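Local coordinates for protein 3-methylaspartate ammonia-lyase (Citrobacter amalonaticus, PDB 1KKO) that catalyses the reversible, magnesium-dependent anti elimination of ammonia from L-threo-3-methylaspartate to give mesaconate, working as a homodimer, at residues Asp175-Lys187 and Tyr214-Arg226. Residues are numbered along the deposited sequence; the frame is centred on the assembly and turned at random.
Sequences DDRYIAVDKMILK and YVRWLSDRILSLR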
loop_
_atom_site.group_PDB
_atom_site.type_symbol
_atom_site.label_atom_id
_atom_site.label_comp_id
_atom_site.label_asym_id
_atom_site.label_seq_id
_atom_site.Cartn_x
_atom_site.Cartn_y
_atom_site.Cartn_z
ATOM N N ASP A 175 -15.161 3.843 -5.531
ATOM C CA ASP A 175 -15.987 4.693 -6.388
ATOM C C ASP A 175 -15.203 5.272 -7.581
ATOM O O ASP A 175 -15.785 5.867 -8.492
ATOM C CB ASP A 175 -16.627 5.818 -5.562
ATOM C CG ASP A 175 -17.835 5.346 -4.768
ATOM O OD1 ASP A 175 -18.749 4.732 -5.379
ATOM O OD2 ASP A 175 -17.943 5.527 -3.528
ATOM N N ASP A 176 -13.887 5.082 -7.585
ATOM C CA ASP A 176 -13.027 5.587 -8.663
ATOM C C ASP A 176 -13.094 4.618 -9.855
ATOM O O ASP A 176 -12.062 4.182 -10.383
ATOM C CB ASP A 176 -11.593 5.667 -8.126
ATOM C CG ASP A 176 -10.738 6.706 -8.816
ATOM O OD1 ASP A 176 -11.266 7.542 -9.576
ATOM O OD2 ASP A 176 -9.500 6.749 -8.632
ATOM N N ARG A 177 -14.315 4.296 -10.278
ATOM C CA ARG A 177 -14.559 3.209 -11.230
ATOM C C ARG A 177 -14.180 3.459 -12.684
ATOM O O ARG A 177 -14.287 2.556 -13.508
ATOM C CB ARG A 177 -16.011 2.736 -11.128
ATOM C CG ARG A 177 -17.065 3.724 -11.633
ATOM C CD ARG A 177 -18.486 3.199 -11.473
ATOM N NE ARG A 177 -18.738 2.936 -10.074
ATOM C CZ ARG A 177 -19.012 3.850 -9.156
ATOM N NH1 ARG A 177 -19.156 5.134 -9.478
ATOM N NH2 ARG A 177 -19.156 3.474 -7.907
ATOM N N TYR A 178 -13.720 4.668 -13.001
ATOM C CA TYR A 178 -13.259 4.957 -14.352
ATOM C C TYR A 178 -11.733 5.046 -14.362
ATOM O O TYR A 178 -11.064 4.308 -15.078
ATOM C CB TYR A 178 -13.905 6.239 -14.893
ATOM C CG TYR A 178 -15.407 6.135 -14.938
ATOM C CD1 TYR A 178 -16.039 5.370 -15.908
ATOM C CD2 TYR A 178 -16.188 6.756 -13.988
ATOM C CE1 TYR A 178 -17.413 5.242 -15.938
ATOM C CE2 TYR A 178 -17.566 6.631 -14.006
ATOM C CZ TYR A 178 -18.170 5.875 -14.988
ATOM O OH TYR A 178 -19.546 5.756 -15.011
ATOM N N ILE A 179 -11.188 5.924 -13.531
ATOM C CA ILE A 179 -9.742 6.070 -13.433
ATOM C C ILE A 179 -9.063 4.762 -13.016
ATOM O O ILE A 179 -8.020 4.410 -13.560
ATOM C CB ILE A 179 -9.372 7.185 -12.438
ATOM C CG1 ILE A 179 -9.799 8.556 -12.983
ATOM C CG2 ILE A 179 -7.890 7.131 -12.121
ATOM C CD1 ILE A 179 -9.207 8.914 -14.322
ATOM N N ALA A 180 -9.645 4.036 -12.065
ATOM C CA ALA A 180 -8.997 2.820 -11.590
ATOM C C ALA A 180 -8.926 1.757 -12.673
ATOM O O ALA A 180 -7.993 0.957 -12.701
ATOM C CB ALA A 180 -9.687 2.290 -10.354
ATOM N N VAL A 181 -9.905 1.744 -13.573
ATOM C CA VAL A 181 -9.898 0.804 -14.684
ATOM C C VAL A 181 -8.676 1.049 -15.566
ATOM O O VAL A 181 -7.997 0.109 -15.983
ATOM C CB VAL A 181 -11.214 0.883 -15.486
ATOM C CG1 VAL A 181 -11.084 0.240 -16.862
ATOM C CG2 VAL A 181 -12.320 0.207 -14.705
ATOM N N ASP A 182 -8.380 2.314 -15.843
ATOM C CA ASP A 182 -7.201 2.640 -16.643
ATOM C C ASP A 182 -5.934 2.127 -15.968
ATOM O O ASP A 182 -5.068 1.546 -16.625
ATOM C CB ASP A 182 -7.066 4.144 -16.849
ATOM C CG ASP A 182 -8.147 4.720 -17.724
ATOM O OD1 ASP A 182 -8.924 3.945 -18.321
ATOM O OD2 ASP A 182 -8.284 5.960 -17.854
ATOM N N LYS A 183 -5.827 2.346 -14.657
ATOM C CA LYS A 183 -4.690 1.850 -13.894
ATOM C C LYS A 183 -4.555 0.346 -14.042
ATOM O O LYS A 183 -3.474 -0.182 -14.272
ATOM C CB LYS A 183 -4.866 2.154 -12.407
ATOM C CG LYS A 183 -4.730 3.592 -11.990
ATOM C CD LYS A 183 -4.798 3.626 -10.471
ATOM C CE LYS A 183 -4.605 4.996 -9.859
ATOM N NZ LYS A 183 -4.798 4.874 -8.377
HETATM N N MSE A 184 -5.679 -0.340 -13.917
HETATM C CA MSE A 184 -5.701 -1.792 -13.968
HETATM C C MSE A 184 -5.327 -2.327 -15.343
HETATM O O MSE A 184 -4.635 -3.335 -15.448
HETATM C CB MSE A 184 -7.058 -2.296 -13.522
HETATM C CG MSE A 184 -7.202 -2.193 -12.023
HETATM SE SE MSE A 184 -8.959 -2.635 -11.381
HETATM C CE MSE A 184 -9.036 -1.554 -9.813
ATOM N N ILE A 185 -5.763 -1.639 -16.393
ATOM C CA ILE A 185 -5.381 -2.037 -17.748
ATOM C C ILE A 185 -3.877 -1.816 -17.934
ATOM O O ILE A 185 -3.168 -2.684 -18.449
ATOM C CB ILE A 185 -6.175 -1.250 -18.807
ATOM C CG1 ILE A 185 -7.654 -1.627 -18.754
ATOM C CG2 ILE A 185 -5.590 -1.486 -20.191
ATOM C CD1 ILE A 185 -8.563 -0.625 -19.420
ATOM N N LEU A 186 -3.377 -0.665 -17.485
ATOM C CA LEU A 186 -1.945 -0.379 -17.596
ATOM C C LEU A 186 -1.109 -1.435 -16.900
ATOM O O LEU A 186 0.003 -1.717 -17.327
ATOM C CB LEU A 186 -1.588 0.992 -17.020
ATOM C CG LEU A 186 -1.984 2.197 -17.868
ATOM C CD1 LEU A 186 -1.721 3.503 -17.154
ATOM C CD2 LEU A 186 -1.241 2.153 -19.195
ATOM N N LYS A 187 -1.629 -1.986 -15.803
ATOM C CA LYS A 187 -0.900 -2.987 -15.022
ATOM C C LYS A 187 -1.355 -4.433 -15.269
ATOM O O LYS A 187 -1.043 -5.329 -14.488
ATOM C CB LYS A 187 -0.915 -2.604 -13.540
ATOM C CG LYS A 187 -0.076 -1.346 -13.314
ATOM C CD LYS A 187 0.020 -0.896 -11.882
ATOM C CE LYS A 187 1.040 0.222 -11.729
ATOM N NZ LYS A 187 1.047 0.810 -10.344
ATOM N N TYR A 214 -22.219 1.093 -17.898
ATOM C CA TYR A 214 -20.889 0.951 -17.319
ATOM C C TYR A 214 -20.156 -0.290 -17.846
ATOM O O TYR A 214 -18.964 -0.227 -18.157
ATOM C CB TYR A 214 -20.955 0.912 -15.795
ATOM C CG TYR A 214 -19.572 0.741 -15.210
ATOM C CD1 TYR A 214 -18.673 1.801 -15.201
ATOM C CD2 TYR A 214 -19.141 -0.487 -14.722
ATOM C CE1 TYR A 214 -17.402 1.649 -14.707
ATOM C CE2 TYR A 214 -17.875 -0.640 -14.218
ATOM C CZ TYR A 214 -17.005 0.425 -14.220
ATOM O OH TYR A 214 -15.732 0.253 -13.716
ATOM N N VAL A 215 -20.849 -1.423 -17.949
ATOM C CA VAL A 215 -20.206 -2.631 -18.440
ATOM C C VAL A 215 -19.704 -2.402 -19.860
ATOM O O VAL A 215 -18.610 -2.834 -20.224
ATOM C CB VAL A 215 -21.128 -3.861 -18.385
ATOM C CG1 VAL A 215 -20.437 -5.069 -18.971
ATOM C CG2 VAL A 215 -21.530 -4.160 -16.950
ATOM N N ARG A 216 -20.513 -1.718 -20.665
ATOM C CA ARG A 216 -20.135 -1.424 -22.039
ATOM C C ARG A 216 -18.924 -0.499 -22.072
ATOM O O ARG A 216 -17.995 -0.702 -22.859
ATOM C CB ARG A 216 -21.310 -0.787 -22.784
ATOM C CG ARG A 216 -21.029 -0.512 -24.251
ATOM C CD ARG A 216 -20.684 -1.745 -25.039
ATOM N NE ARG A 216 -19.828 -1.444 -26.177
ATOM C CZ ARG A 216 -19.862 -2.096 -27.330
ATOM N NH1 ARG A 216 -20.711 -3.103 -27.508
ATOM N NH2 ARG A 216 -19.040 -1.741 -28.307
ATOM N N TRP A 217 -18.945 0.519 -21.218
ATOM C CA TRP A 217 -17.831 1.448 -21.130
ATOM C C TRP A 217 -16.571 0.684 -20.742
ATOM O O TRP A 217 -15.496 0.908 -21.287
ATOM C CB TRP A 217 -18.092 2.543 -20.102
ATOM C CG TRP A 217 -16.907 3.426 -19.972
ATOM C CD1 TRP A 217 -16.614 4.516 -20.735
ATOM C CD2 TRP A 217 -15.800 3.251 -19.085
ATOM N NE1 TRP A 217 -15.408 5.052 -20.358
ATOM C CE2 TRP A 217 -14.886 4.293 -19.343
ATOM C CE3 TRP A 217 -15.495 2.334 -18.072
ATOM C CZ2 TRP A 217 -13.687 4.432 -18.643
ATOM C CZ3 TRP A 217 -14.307 2.475 -17.383
ATOM C CH2 TRP A 217 -13.424 3.518 -17.664
ATOM N N LEU A 218 -16.730 -0.232 -19.794
ATOM C CA LEU A 218 -15.630 -1.021 -19.261
ATOM C C LEU A 218 -15.002 -1.924 -20.317
ATOM O O LEU A 218 -13.787 -1.903 -20.523
ATOM C CB LEU A 218 -16.154 -1.834 -18.081
ATOM C CG LEU A 218 -15.250 -2.900 -17.481
ATOM C CD1 LEU A 218 -13.949 -2.295 -16.994
ATOM C CD2 LEU A 218 -16.000 -3.575 -16.354
ATOM N N SER A 219 -15.820 -2.714 -21.002
ATOM C CA SER A 219 -15.279 -3.579 -22.044
ATOM C C SER A 219 -14.693 -2.750 -23.199
ATOM O O SER A 219 -13.644 -3.095 -23.739
ATOM C CB SER A 219 -16.315 -4.581 -22.536
ATOM O OG SER A 219 -17.469 -3.928 -23.002
ATOM N N ASP A 220 -15.356 -1.655 -23.561
ATOM C CA ASP A 220 -14.822 -0.760 -24.592
ATOM C C ASP A 220 -13.437 -0.236 -24.187
ATOM O O ASP A 220 -12.516 -0.195 -24.999
ATOM C CB ASP A 220 -15.742 0.449 -24.807
ATOM C CG ASP A 220 -16.849 0.195 -25.816
ATOM O OD1 ASP A 220 -16.770 -0.787 -26.577
ATOM O OD2 ASP A 220 -17.837 0.949 -25.901
ATOM N N ARG A 221 -13.300 0.169 -22.925
ATOM C CA ARG A 221 -12.057 0.754 -22.441
ATOM C C ARG A 221 -10.927 -0.253 -22.506
ATOM O O ARG A 221 -9.817 0.070 -22.922
ATOM C CB ARG A 221 -12.223 1.243 -21.003
ATOM C CG ARG A 221 -11.136 2.189 -20.543
ATOM C CD ARG A 221 -11.180 3.540 -21.249
ATOM N NE ARG A 221 -10.273 4.507 -20.648
ATOM C CZ ARG A 221 -10.013 5.700 -21.158
ATOM N NH1 ARG A 221 -10.592 6.092 -22.290
ATOM N NH2 ARG A 221 -9.165 6.506 -20.543
ATOM N N ILE A 222 -11.215 -1.475 -22.076
ATOM C CA ILE A 222 -10.242 -2.558 -22.116
ATOM C C ILE A 222 -9.818 -2.838 -23.555
ATOM O O ILE A 222 -8.629 -2.898 -23.847
ATOM C CB ILE A 222 -10.816 -3.828 -21.445
ATOM C CG1 ILE A 222 -10.942 -3.614 -19.932
ATOM C CG2 ILE A 222 -9.943 -5.038 -21.746
ATOM C CD1 ILE A 222 -11.887 -4.594 -19.259
ATOM N N LEU A 223 -10.793 -3.000 -24.446
ATOM C CA LEU A 223 -10.493 -3.307 -25.842
ATOM C C LEU A 223 -9.762 -2.155 -26.531
ATOM O O LEU A 223 -8.928 -2.390 -27.406
ATOM C CB LEU A 223 -11.769 -3.696 -26.599
ATOM C CG LEU A 223 -12.417 -5.001 -26.113
ATOM C CD1 LEU A 223 -13.773 -5.220 -26.771
ATOM C CD2 LEU A 223 -11.498 -6.184 -26.364
ATOM N N SER A 224 -10.043 -0.921 -26.118
ATOM C CA SER A 224 -9.391 0.259 -26.697
ATOM C C SER A 224 -7.959 0.478 -26.196
ATOM O O SER A 224 -7.048 0.735 -26.985
ATOM C CB SER A 224 -10.211 1.513 -26.386
ATOM O OG SER A 224 -9.561 2.678 -26.865
ATOM N N LEU A 225 -7.763 0.380 -24.883
ATOM C CA LEU A 225 -6.474 0.706 -24.268
ATOM C C LEU A 225 -5.441 -0.423 -24.223
ATOM O O LEU A 225 -4.242 -0.156 -24.123
ATOM C CB LEU A 225 -6.696 1.232 -22.843
ATOM C CG LEU A 225 -7.091 2.701 -22.696
ATOM C CD1 LEU A 225 -8.359 3.019 -23.457
ATOM C CD2 LEU A 225 -7.244 3.042 -21.220
ATOM N N ARG A 226 -5.876 -1.677 -24.284
ATOM C CA ARG A 226 -4.932 -2.783 -24.136
ATOM C C ARG A 226 -3.821 -2.736 -25.186
ATOM O O ARG A 226 -4.070 -2.416 -26.352
ATOM C CB ARG A 226 -5.645 -4.129 -24.174
ATOM C CG ARG A 226 -6.224 -4.501 -25.518
ATOM C CD ARG A 226 -7.000 -5.795 -25.487
ATOM N NE ARG A 226 -7.653 -6.058 -26.763
ATOM C CZ ARG A 226 -8.432 -7.102 -27.006
ATOM N NH1 ARG A 226 -8.668 -8.003 -26.063
ATOM N NH2 ARG A 226 -8.981 -7.245 -28.205
#
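Three aromatic rings, Tyr178, Tyr214 and Trp217, cluster where the loop before helix 179-186 meets helix 214-225. Tyr178 turns an edge onto the face of the Trp217 six-membered ring, with CD1 over it and the planes at 84°. Tyr214 in turn points its edge at the face of Tyr178 in an offset edge-to-face pair, centroids 5.6 Å apart. Tyr214 also has Arg177 CD over one face, a CH-pi contact. CG of Arg177 lies between its backbone N and carbonyl carbon, which brings the aliphatic chain across this ring; the guanidinium continues to the carbonyl of Ala195. Tyr214 OH donates to Arg177 O at 2.7 Å, tying the phenol to the loop backbone.

One turn along, Val181 is a knob among Tyr214, Trp217, Leu218 and Arg221. Its CG2 lies 3.8 Å from Leu218 CD1. Beyond it, Arg221 grips Asp182 side-on. Arg221 NE reaches Asp182 OD1 at 2.7 Å in a nearly straight bond of 175°. Arg221 NH2 reaches Asp182 OD2 at 2.9 Å. Both oxygens are met on the syn side, but from out of the carboxylate plane, because the two groups are tilted against each other. Leu225 CD1 lies over one face of the Arg221 guanidinium, toward its rim. The second subunit adds to this bridge: its Asp30 pairs with Arg221 NH1, and its Phe32 N bonds to Asp182 OD2. Ile185 closes the far end, with CD1 3.9 Å from Ile222 CG1 and CG2 against Leu225 CB.

The axes of 179-186 and 214-225 approach to 10.3 Å, and their N-to-C directions differ by 37°. Strand 191-194 lies between them in sequence, and its Pro193 touches Val181, Tyr214 and Leu218. Two neighbouring outer helices packed over a parallel strand in this way are characteristic of the TIM barrel of the enolase superfamily.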